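Long-range contacts in 4-hydroxy-3-methylbut-2-enyl diphosphate reductase, apicoplast (Plasmodium falciparum, PDB 4N7B), which catalyses the last step of the DOXP/MEP isoprenoid pathway, reducing (E)-4-hydroxy-3-methylbut-2-enyl diphosphate to isopentenyl and dimethylallyl diphosphate with an iron-sulfur cluster: residues A[317-328]-A[377-385]; A[417-425]-A[446-454]. All coordinates share one frame; numbering follows the deposited sequence.

Contact 1 closes before contact 2 opens along the chain, and their centres lie about 23 Å apart. In contact 1 the helix 317-328 packs against strand 377-381 of the parallel sheet 357-360/334-338/377-381/405-406; in contact 2 two helices, 417-425 and 446-452, pack together beside strand 432-436 of a different, five-stranded parallel sheet. They meet at the turn after strand 377-381: L385 O of contact 1 lies 2.9 Å from Q420 NE2 of contact 2, a probable hydrogen bond, and K446 CG packs on T384 O. The iron-sulfur cluster lies close to both: T383 of contact 1 belongs to its pocket, and the R419 side chain of contact 2 is about 7 Å from it.

Contact 1: residues A[317-328]-A[377-385]; sequences LVNKVHVYVQMK and LFYVTQTTL. With NA (sodium ion), chain F; F3S (Fe3-s4 cluster), chain B.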
loop_
_atom_site.group_PDB
_atom_site.type_symbol
_atom_site.label_atom_id
_atom_site.label_comp_id
_atom_site.label_asym_id
_atom_site.label_seq_id
_atom_site.Cartn_x
_atom_site.Cartn_y
_atom_site.Cartn_z
ATOM N N LEU A 317 -1.978 4.920 -8.900
ATOM C CA LEU A 317 -1.444 3.642 -9.387
ATOM C C LEU A 317 -2.369 2.499 -9.012
ATOM O O LEU A 317 -2.282 1.406 -9.582
ATOM C CB LEU A 317 -0.013 3.392 -8.869
ATOM C CG LEU A 317 1.002 4.493 -9.259
ATOM C CD1 LEU A 317 2.352 4.263 -8.571
ATOM C CD2 LEU A 317 1.184 4.564 -10.768
ATOM N N VAL A 318 -3.269 2.754 -8.063
ATOM C CA VAL A 318 -4.402 1.855 -7.837
ATOM C C VAL A 318 -5.454 2.152 -8.909
ATOM O O VAL A 318 -5.994 1.237 -9.529
ATOM C CB VAL A 318 -5.007 2.019 -6.424
ATOM C CG1 VAL A 318 -6.359 1.332 -6.328
ATOM C CG2 VAL A 318 -4.058 1.463 -5.384
ATOM N N ASN A 319 -5.710 3.431 -9.171
ATOM C CA ASN A 319 -6.658 3.783 -10.216
ATOM C C ASN A 319 -6.215 3.192 -11.548
ATOM O O ASN A 319 -7.039 2.798 -12.373
ATOM C CB ASN A 319 -6.802 5.290 -10.339
ATOM C CG ASN A 319 -7.793 5.688 -11.410
ATOM O OD1 ASN A 319 -8.998 5.502 -11.256
ATOM N ND2 ASN A 319 -7.291 6.258 -12.497
ATOM N N LYS A 320 -4.905 3.135 -11.756
ATOM C CA LYS A 320 -4.357 2.540 -12.961
ATOM C C LYS A 320 -4.908 1.128 -13.144
ATOM O O LYS A 320 -5.386 0.777 -14.216
ATOM C CB LYS A 320 -2.848 2.497 -12.839
ATOM C CG LYS A 320 -2.118 1.765 -13.922
ATOM C CD LYS A 320 -0.649 1.730 -13.510
ATOM C CE LYS A 320 0.265 1.237 -14.594
ATOM N NZ LYS A 320 1.562 0.771 -14.014
ATOM N N VAL A 321 -4.884 0.332 -12.082
ATOM C CA VAL A 321 -5.335 -1.061 -12.183
ATOM C C VAL A 321 -6.836 -1.100 -12.467
ATOM O O VAL A 321 -7.293 -1.810 -13.374
ATOM C CB VAL A 321 -5.004 -1.882 -10.909
ATOM C CG1 VAL A 321 -5.429 -3.326 -11.066
ATOM C CG2 VAL A 321 -3.522 -1.837 -10.646
ATOM N N HIS A 322 -7.596 -0.300 -11.729
ATOM C CA HIS A 322 -9.045 -0.207 -11.942
ATOM C C HIS A 322 -9.351 0.066 -13.400
ATOM O O HIS A 322 -10.278 -0.502 -13.984
ATOM C CB HIS A 322 -9.636 0.919 -11.092
ATOM C CG HIS A 322 -9.797 0.563 -9.643
ATOM N ND1 HIS A 322 -10.971 0.768 -8.952
ATOM C CD2 HIS A 322 -8.931 0.017 -8.756
ATOM C CE1 HIS A 322 -10.822 0.363 -7.704
ATOM N NE2 HIS A 322 -9.593 -0.099 -7.559
ATOM N N VAL A 323 -8.546 0.940 -13.985
ATOM C CA VAL A 323 -8.785 1.441 -15.323
ATOM C C VAL A 323 -8.499 0.371 -16.383
ATOM O O VAL A 323 -9.304 0.151 -17.286
ATOM C CB VAL A 323 -7.921 2.706 -15.555
ATOM C CG1 VAL A 323 -7.592 2.866 -17.006
ATOM C CG2 VAL A 323 -8.643 3.920 -15.001
ATOM N N TYR A 324 -7.362 -0.302 -16.275
ATOM C CA TYR A 324 -7.063 -1.390 -17.201
ATOM C C TYR A 324 -8.140 -2.478 -17.148
ATOM O O TYR A 324 -8.499 -3.051 -18.169
ATOM C CB TYR A 324 -5.693 -2.006 -16.902
ATOM C CG TYR A 324 -4.581 -1.311 -17.650
ATOM C CD1 TYR A 324 -4.267 -1.657 -18.964
ATOM C CD2 TYR A 324 -3.888 -0.267 -17.064
ATOM C CE1 TYR A 324 -3.255 -0.995 -19.656
ATOM C CE2 TYR A 324 -2.885 0.394 -17.736
ATOM C CZ TYR A 324 -2.563 0.028 -19.021
ATOM O OH TYR A 324 -1.556 0.720 -19.660
ATOM N N VAL A 325 -8.657 -2.751 -15.955
ATOM C CA VAL A 325 -9.650 -3.792 -15.787
ATOM C C VAL A 325 -10.926 -3.456 -16.569
ATOM O O VAL A 325 -11.461 -4.294 -17.306
ATOM C CB VAL A 325 -9.980 -3.993 -14.299
ATOM C CG1 VAL A 325 -11.293 -4.735 -14.148
ATOM C CG2 VAL A 325 -8.839 -4.748 -13.599
ATOM N N GLN A 326 -11.418 -2.237 -16.401
ATOM C CA GLN A 326 -12.606 -1.793 -17.121
ATOM C C GLN A 326 -12.356 -1.817 -18.620
ATOM O O GLN A 326 -13.217 -2.229 -19.401
ATOM C CB GLN A 326 -12.978 -0.373 -16.707
ATOM C CG GLN A 326 -13.703 -0.280 -15.369
ATOM C CD GLN A 326 -13.859 1.170 -14.893
ATOM O OE1 GLN A 326 -12.975 1.707 -14.226
ATOM N NE2 GLN A 326 -14.978 1.805 -15.247
ATOM N N MET A 327 -11.174 -1.364 -19.026
ATOM C CA MET A 327 -10.864 -1.227 -20.450
ATOM C C MET A 327 -10.793 -2.581 -21.147
ATOM O O MET A 327 -11.267 -2.745 -22.279
ATOM C CB MET A 327 -9.532 -0.513 -20.629
ATOM C CG MET A 327 -9.062 -0.437 -22.075
ATOM S SD MET A 327 -7.481 0.426 -22.189
ATOM C CE MET A 327 -6.457 -0.406 -21.009
ATOM N N LYS A 328 -10.185 -3.550 -20.477
ATOM C CA LYS A 328 -10.036 -4.878 -21.068
ATOM C C LYS A 328 -11.326 -5.668 -20.989
ATOM O O LYS A 328 -11.609 -6.500 -21.853
ATOM C CB LYS A 328 -8.892 -5.635 -20.400
ATOM C CG LYS A 328 -7.539 -5.062 -20.769
ATOM C CD LYS A 328 -7.334 -5.150 -22.279
ATOM C CE LYS A 328 -6.087 -4.434 -22.717
ATOM N NZ LYS A 328 -5.824 -4.713 -24.149
ATOM N N LEU A 377 -7.381 -13.420 -22.228
ATOM C CA LEU A 377 -7.201 -13.233 -20.796
ATOM C C LEU A 377 -6.202 -12.139 -20.536
ATOM O O LEU A 377 -5.233 -11.979 -21.268
ATOM C CB LEU A 377 -6.706 -14.520 -20.133
ATOM C CG LEU A 377 -7.639 -15.725 -20.297
ATOM C CD1 LEU A 377 -7.001 -16.956 -19.666
ATOM C CD2 LEU A 377 -9.013 -15.446 -19.687
ATOM N N PHE A 378 -6.441 -11.407 -19.460
ATOM C CA PHE A 378 -5.603 -10.299 -19.063
ATOM C C PHE A 378 -5.452 -10.416 -17.560
ATOM O O PHE A 378 -6.442 -10.631 -16.854
ATOM C CB PHE A 378 -6.301 -8.990 -19.406
ATOM C CG PHE A 378 -5.403 -7.770 -19.359
ATOM C CD1 PHE A 378 -4.615 -7.427 -20.451
ATOM C CD2 PHE A 378 -5.370 -6.951 -18.237
ATOM C CE1 PHE A 378 -3.803 -6.299 -20.422
ATOM C CE2 PHE A 378 -4.559 -5.811 -18.205
ATOM C CZ PHE A 378 -3.778 -5.492 -19.295
ATOM N N TYR A 379 -4.230 -10.306 -17.059
ATOM C CA TYR A 379 -4.046 -10.353 -15.634
ATOM C C TYR A 379 -3.541 -9.039 -15.095
ATOM O O TYR A 379 -2.922 -8.245 -15.784
ATOM C CB TYR A 379 -3.135 -11.514 -15.208
ATOM C CG TYR A 379 -1.631 -11.281 -15.321
ATOM C CD1 TYR A 379 -0.932 -10.615 -14.320
ATOM C CD2 TYR A 379 -0.905 -11.769 -16.413
ATOM C CE1 TYR A 379 0.436 -10.418 -14.410
ATOM C CE2 TYR A 379 0.463 -11.577 -16.507
ATOM C CZ TYR A 379 1.125 -10.896 -15.501
ATOM O OH TYR A 379 2.487 -10.688 -15.577
ATOM N N VAL A 380 -3.787 -8.858 -13.814
ATOM C CA VAL A 380 -3.535 -7.621 -13.141
ATOM C C VAL A 380 -3.206 -8.057 -11.713
ATOM O O VAL A 380 -3.508 -9.199 -11.347
ATOM C CB VAL A 380 -4.806 -6.756 -13.300
ATOM C CG1 VAL A 380 -5.444 -6.427 -11.983
ATOM C CG2 VAL A 380 -4.505 -5.542 -14.117
ATOM N N THR A 381 -2.585 -7.201 -10.901
ATOM C CA THR A 381 -2.241 -7.599 -9.539
ATOM C C THR A 381 -2.507 -6.494 -8.531
ATOM O O THR A 381 -2.588 -5.311 -8.870
ATOM C CB THR A 381 -0.752 -8.059 -9.391
ATOM O OG1 THR A 381 0.121 -6.937 -9.250
ATOM C CG2 THR A 381 -0.309 -8.865 -10.580
ATOM N N GLN A 382 -2.643 -6.906 -7.281
ATOM C CA GLN A 382 -2.549 -6.008 -6.140
ATOM C C GLN A 382 -1.223 -5.237 -6.214
ATOM O O GLN A 382 -0.178 -5.799 -6.552
ATOM C CB GLN A 382 -2.603 -6.842 -4.862
ATOM C CG GLN A 382 -2.813 -6.079 -3.574
ATOM C CD GLN A 382 -3.044 -7.015 -2.408
ATOM O OE1 GLN A 382 -3.482 -8.140 -2.598
ATOM N NE2 GLN A 382 -2.732 -6.567 -1.201
ATOM N N THR A 383 -1.254 -3.956 -5.865
ATOM C CA THR A 383 -0.088 -3.080 -6.043
ATOM C C THR A 383 1.048 -3.359 -5.079
ATOM O O THR A 383 2.181 -2.964 -5.334
ATOM C CB THR A 383 -0.465 -1.601 -5.856
ATOM O OG1 THR A 383 -0.933 -1.385 -4.515
ATOM C CG2 THR A 383 -1.540 -1.206 -6.821
ATOM N N THR A 384 0.746 -4.041 -3.980
ATOM C CA THR A 384 1.669 -4.190 -2.866
ATOM C C THR A 384 2.158 -5.626 -2.617
ATOM O O THR A 384 2.645 -5.934 -1.537
ATOM C CB THR A 384 0.989 -3.731 -1.583
ATOM O OG1 THR A 384 -0.298 -4.348 -1.498
ATOM C CG2 THR A 384 0.828 -2.210 -1.569
ATOM N N LEU A 385 2.074 -6.496 -3.615
ATOM C CA LEU A 385 2.495 -7.879 -3.436
ATOM C C LEU A 385 4.011 -8.012 -3.203
ATOM O O LEU A 385 4.791 -7.096 -3.467
ATOM C CB LEU A 385 2.105 -8.698 -4.666
ATOM C CG LEU A 385 0.597 -8.805 -4.914
ATOM C CD1 LEU A 385 0.345 -9.716 -6.096
ATOM C CD2 LEU A 385 -0.117 -9.323 -3.666
HETATM NA NA NA F . 0.316 2.443 -18.114
HETATM FE FE1 F3S B . 1.700 3.907 -2.218
HETATM FE FE3 F3S B . 0.066 4.032 -4.355
HETATM FE FE4 F3S B . 1.943 2.123 -4.123
HETATM S S1 F3S B . -0.474 4.175 -2.225
HETATM S S2 F3S B . 2.194 1.753 -1.942
HETATM S S3 F3S B . 2.238 4.303 -4.342
HETATM S S4 F3S B . -0.087 1.896 -4.935
#
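K328 holds CG anti to its own carbonyl carbon (chi1 -71°) and then bends at chi2, while F378 swings its ring anti to the backbone N (chi1 -166°); together these turns lay the lysine chain over one face of the phenylalanine. The result is a CH-pi contact: K328 CG stands 3.6 Å from the centroid of the F378 ring, almost on the ring normal. Further out, K328 CE follows the same ring to 3.7 Å from F378 CE1, and the ammonium group carries on to a salt bridge with E331. At the far rim, F378 CZ comes obliquely to Y324 CD1 at 3.9 Å. The phenol of Y324 leads away from the strand, its OH binding a sodium ion at 3.0 Å, the ion lying at the ring edge in its plane.

Midway, V321 CG1 and V380 CG1 face each other, their 3.2 Å separation doubtful because the V380 rotamer is unusual, and V325 CG2 closes on the same V380 methyl from the next turn of the helix. Beyond the strand's end T383 takes over. Its CG2 meets V318 CG2 at 3.9 Å, and its OG1 lies 3.4 Å from S4 of the Fe3-S4 cluster while hydrogen-bonding to E345, the probable proton donor. By similarity, T383 also binds the substrate, so this end of the contact forms part of the active site.

Helix and strand run nearly antiparallel, 162° between their directions and 9.2 Å apart, as expected for a helix lying on a parallel alpha/beta sheet. Strand 377-381 is an inner strand, bonded to 334-338 on one side and 405-406 on the other; helix 344-350 touches V321 and H322 of this helix, and helix 387-400 packs against Y379 and T381.

Contact 2: residues A[417-425]-A[446-454]; sequences TNRQTALNK and KLVYSSQIR. With SO4 (sulfate ion), chain D.
Apolar packing centres on L447 and L423. L447 pushes CD2 against the backbone of the other helix, 3.7 Å from Q420 N, with R419 CB and Q420 CG also beside that methyl. L423, its CG anti to the backbone N (chi1 171°), sends CD2 back across the interface to 3.3 Å from L447 O and 4.0 Å from L447 CD2. Both leucines also rest on strand 432-436, through T433 and V435.

These are successive helices of a parallel alpha/beta unit: helix 414-427 leads into strand 432-436, which leads into helix 442-452. Their axes run roughly the same way, 31° apart and 9.4 Å at closest approach. By similarity, the start of the second helix supplies substrate-binding residues, S442 and N443, a turn ahead of K446 and L447.

Polar groups at the interface find their partners within their own helix or outside the pair. S450 OG returns its hydrogen to K446 O at 2.7 Å and packs against Q420 CG, whose amide goes elsewhere, NE2 to L385 O and OE1 to M387 N.

Planar stacking joins N424 to R454. The N424 amide lies over one face of the guanidinium, the two planes 21° apart, with OD1 3.1 Å from NE; the angle is too poor for a hydrogen bond. In the guanidinium plane, R454 NE instead gives a nearly straight bond to S450 O at 2.9 Å. R454 NH2 forms a salt bridge with D388, and NH1 makes a weak hydrogen bond to O2 of a sulfate at the guanidinium edge, an ion probably from the crystallisation liquor.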
loop_
_atom_site.group_PDB
_atom_site.type_symbol
_atom_site.label_atom_id
_atom_site.label_comp_id
_atom_site.label_asym_id
_atom_site.label_seq_id
_atom_site.Cartn_x
_atom_site.Cartn_y
_atom_site.Cartn_z
ATOM N N THR A 417 8.103 -1.975 -5.192
ATOM C CA THR A 417 9.293 -2.488 -5.868
ATOM C C THR A 417 10.565 -1.907 -5.236
ATOM O O THR A 417 11.512 -2.616 -4.906
ATOM C CB THR A 417 9.271 -2.077 -7.362
ATOM O OG1 THR A 417 8.181 -2.726 -8.010
ATOM C CG2 THR A 417 10.574 -2.443 -8.057
ATOM N N ASN A 418 10.580 -0.597 -5.081
ATOM C CA ASN A 418 11.754 0.076 -4.587
ATOM C C ASN A 418 12.077 -0.315 -3.162
ATOM O O ASN A 418 13.245 -0.509 -2.815
ATOM C CB ASN A 418 11.568 1.591 -4.651
ATOM C CG ASN A 418 11.615 2.138 -6.062
ATOM O OD1 ASN A 418 11.979 1.445 -7.003
ATOM N ND2 ASN A 418 11.286 3.422 -6.204
ATOM N N ARG A 419 11.075 -0.383 -2.300
ATOM C CA ARG A 419 11.372 -0.706 -0.912
ATOM C C ARG A 419 11.850 -2.155 -0.743
ATOM O O ARG A 419 12.801 -2.391 -0.001
ATOM C CB ARG A 419 10.168 -0.407 -0.017
ATOM C CG ARG A 419 10.117 1.065 0.379
ATOM C CD ARG A 419 8.709 1.599 0.366
ATOM N NE ARG A 419 8.725 3.050 0.480
ATOM C CZ ARG A 419 8.955 3.878 -0.537
ATOM N NH1 ARG A 419 9.185 3.407 -1.761
ATOM N NH2 ARG A 419 8.961 5.185 -0.326
ATOM N N GLN A 420 11.216 -3.117 -1.425
ATOM C CA GLN A 420 11.669 -4.515 -1.375
ATOM C C GLN A 420 13.043 -4.665 -2.001
ATOM O O GLN A 420 13.915 -5.347 -1.468
ATOM C CB GLN A 420 10.683 -5.444 -2.098
ATOM C CG GLN A 420 9.392 -5.677 -1.337
ATOM C CD GLN A 420 8.361 -6.468 -2.138
ATOM O OE1 GLN A 420 8.715 -7.294 -2.982
ATOM N NE2 GLN A 420 7.082 -6.199 -1.891
ATOM N N THR A 421 13.256 -4.003 -3.131
ATOM C CA THR A 421 14.529 -4.135 -3.837
ATOM C C THR A 421 15.702 -3.661 -2.957
ATOM O O THR A 421 16.748 -4.329 -2.871
ATOM C CB THR A 421 14.516 -3.370 -5.173
ATOM O OG1 THR A 421 13.518 -3.942 -6.035
ATOM C CG2 THR A 421 15.891 -3.454 -5.861
ATOM N N ALA A 422 15.524 -2.539 -2.277
ATOM C CA ALA A 422 16.611 -1.989 -1.477
ATOM C C ALA A 422 16.890 -2.894 -0.276
ATOM O O ALA A 422 18.032 -3.217 0.025
ATOM C CB ALA A 422 16.261 -0.596 -1.028
ATOM N N LEU A 423 15.831 -3.317 0.397
ATOM C CA LEU A 423 15.964 -4.206 1.548
ATOM C C LEU A 423 16.620 -5.535 1.137
ATOM O O LEU A 423 17.520 -6.054 1.825
ATOM C CB LEU A 423 14.585 -4.470 2.152
ATOM C CG LEU A 423 14.531 -5.556 3.231
ATOM C CD1 LEU A 423 15.426 -5.164 4.412
ATOM C CD2 LEU A 423 13.085 -5.824 3.685
ATOM N N ASN A 424 16.177 -6.085 0.004
ATOM C CA ASN A 424 16.718 -7.353 -0.487
ATOM C C ASN A 424 18.224 -7.299 -0.708
ATOM O O ASN A 424 18.915 -8.290 -0.480
ATOM C CB ASN A 424 16.044 -7.761 -1.792
ATOM C CG ASN A 424 14.617 -8.210 -1.587
ATOM O OD1 ASN A 424 14.223 -8.523 -0.474
ATOM N ND2 ASN A 424 13.838 -8.256 -2.660
ATOM N N LYS A 425 18.724 -6.150 -1.168
ATOM C CA LYS A 425 20.153 -5.982 -1.468
ATOM C C LYS A 425 21.022 -5.996 -0.227
ATOM O O LYS A 425 22.118 -6.543 -0.241
ATOM C CB LYS A 425 20.412 -4.655 -2.173
ATOM C CG LYS A 425 20.697 -4.789 -3.642
ATOM C CD LYS A 425 20.598 -3.431 -4.325
ATOM C CE LYS A 425 19.973 -3.556 -5.699
ATOM N NZ LYS A 425 19.847 -2.221 -6.344
ATOM N N LYS A 446 5.002 -7.637 3.545
ATOM C CA LYS A 446 5.770 -8.216 2.438
ATOM C C LYS A 446 7.245 -7.841 2.536
ATOM O O LYS A 446 8.111 -8.540 1.994
ATOM C CB LYS A 446 5.175 -7.840 1.073
ATOM C CG LYS A 446 3.723 -8.283 0.903
ATOM C CD LYS A 446 3.583 -9.788 1.098
ATOM C CE LYS A 446 2.148 -10.186 1.462
ATOM N NZ LYS A 446 2.091 -11.618 1.967
ATOM N N LEU A 447 7.550 -6.762 3.251
ATOM C CA LEU A 447 8.955 -6.409 3.453
ATOM C C LEU A 447 9.564 -7.426 4.402
ATOM O O LEU A 447 10.642 -7.961 4.154
ATOM C CB LEU A 447 9.095 -5.002 4.024
ATOM C CG LEU A 447 8.919 -3.888 3.002
ATOM C CD1 LEU A 447 8.906 -2.547 3.706
ATOM C CD2 LEU A 447 10.023 -3.926 1.983
ATOM N N VAL A 448 8.876 -7.690 5.500
ATOM C CA VAL A 448 9.341 -8.698 6.443
ATOM C C VAL A 448 9.579 -10.022 5.718
ATOM O O VAL A 448 10.602 -10.696 5.901
ATOM C CB VAL A 448 8.299 -8.927 7.538
ATOM C CG1 VAL A 448 8.513 -10.292 8.243
ATOM C CG2 VAL A 448 8.345 -7.802 8.520
ATOM N N TYR A 449 8.611 -10.401 4.898
ATOM C CA TYR A 449 8.680 -11.669 4.181
ATOM C C TYR A 449 9.864 -11.703 3.219
ATOM O O TYR A 449 10.527 -12.724 3.080
ATOM C CB TYR A 449 7.384 -11.855 3.420
ATOM C CG TYR A 449 7.245 -13.107 2.593
ATOM C CD1 TYR A 449 6.915 -14.316 3.184
ATOM C CD2 TYR A 449 7.383 -13.066 1.215
ATOM C CE1 TYR A 449 6.735 -15.465 2.422
ATOM C CE2 TYR A 449 7.212 -14.201 0.450
ATOM C CZ TYR A 449 6.889 -15.405 1.067
ATOM O OH TYR A 449 6.712 -16.536 0.306
ATOM N N SER A 450 10.124 -10.586 2.546
ATOM C CA SER A 450 11.219 -10.525 1.574
ATOM C C SER A 450 12.539 -10.861 2.243
ATOM O O SER A 450 13.371 -11.551 1.670
ATOM C CB SER A 450 11.316 -9.120 0.947
ATOM O OG SER A 450 10.157 -8.808 0.190
ATOM N N SER A 451 12.744 -10.353 3.455
ATOM C CA SER A 451 13.957 -10.665 4.217
ATOM C C SER A 451 13.993 -12.126 4.661
ATOM O O SER A 451 15.045 -12.770 4.639
ATOM C CB SER A 451 14.037 -9.752 5.441
ATOM O OG SER A 451 15.124 -10.081 6.294
ATOM N N GLN A 452 12.852 -12.656 5.102
ATOM C CA GLN A 452 12.835 -14.017 5.640
ATOM C C GLN A 452 13.144 -15.076 4.590
ATOM O O GLN A 452 13.892 -16.019 4.872
ATOM C CB GLN A 452 11.496 -14.335 6.289
ATOM C CG GLN A 452 11.214 -13.535 7.527
ATOM C CD GLN A 452 9.794 -13.727 8.000
ATOM O OE1 GLN A 452 8.853 -13.635 7.215
ATOM N NE2 GLN A 452 9.629 -14.026 9.273
ATOM N N ILE A 453 12.563 -14.966 3.397
ATOM C CA ILE A 453 12.834 -15.979 2.370
ATOM C C ILE A 453 14.270 -15.836 1.861
ATOM O O ILE A 453 14.765 -16.690 1.117
ATOM C CB ILE A 453 11.845 -15.914 1.194
ATOM C CG1 ILE A 453 11.908 -14.558 0.506
ATOM C CG2 ILE A 453 10.429 -16.116 1.691
ATOM C CD1 ILE A 453 11.074 -14.535 -0.758
ATOM N N ARG A 454 14.944 -14.764 2.286
ATOM C CA ARG A 454 16.378 -14.608 2.021
ATOM C C ARG A 454 17.202 -15.022 3.264
ATOM O O ARG A 454 18.395 -14.732 3.376
ATOM C CB ARG A 454 16.675 -13.189 1.520
ATOM C CG ARG A 454 16.708 -13.091 -0.008
ATOM C CD ARG A 454 16.449 -11.608 -0.585
ATOM N NE ARG A 454 15.009 -11.498 -0.683
ATOM C CZ ARG A 454 14.293 -11.527 -1.795
ATOM N NH1 ARG A 454 14.850 -11.559 -2.989
ATOM N NH2 ARG A 454 12.979 -11.485 -1.684
HETATM S S SO4 D . 17.824 -11.343 -4.936
HETATM O O1 SO4 D . 18.918 -11.084 -5.871
HETATM O O2 SO4 D . 18.236 -10.966 -3.586
HETATM O O3 SO4 D . 16.655 -10.562 -5.326
HETATM O O4 SO4 D . 17.495 -12.767 -4.965
#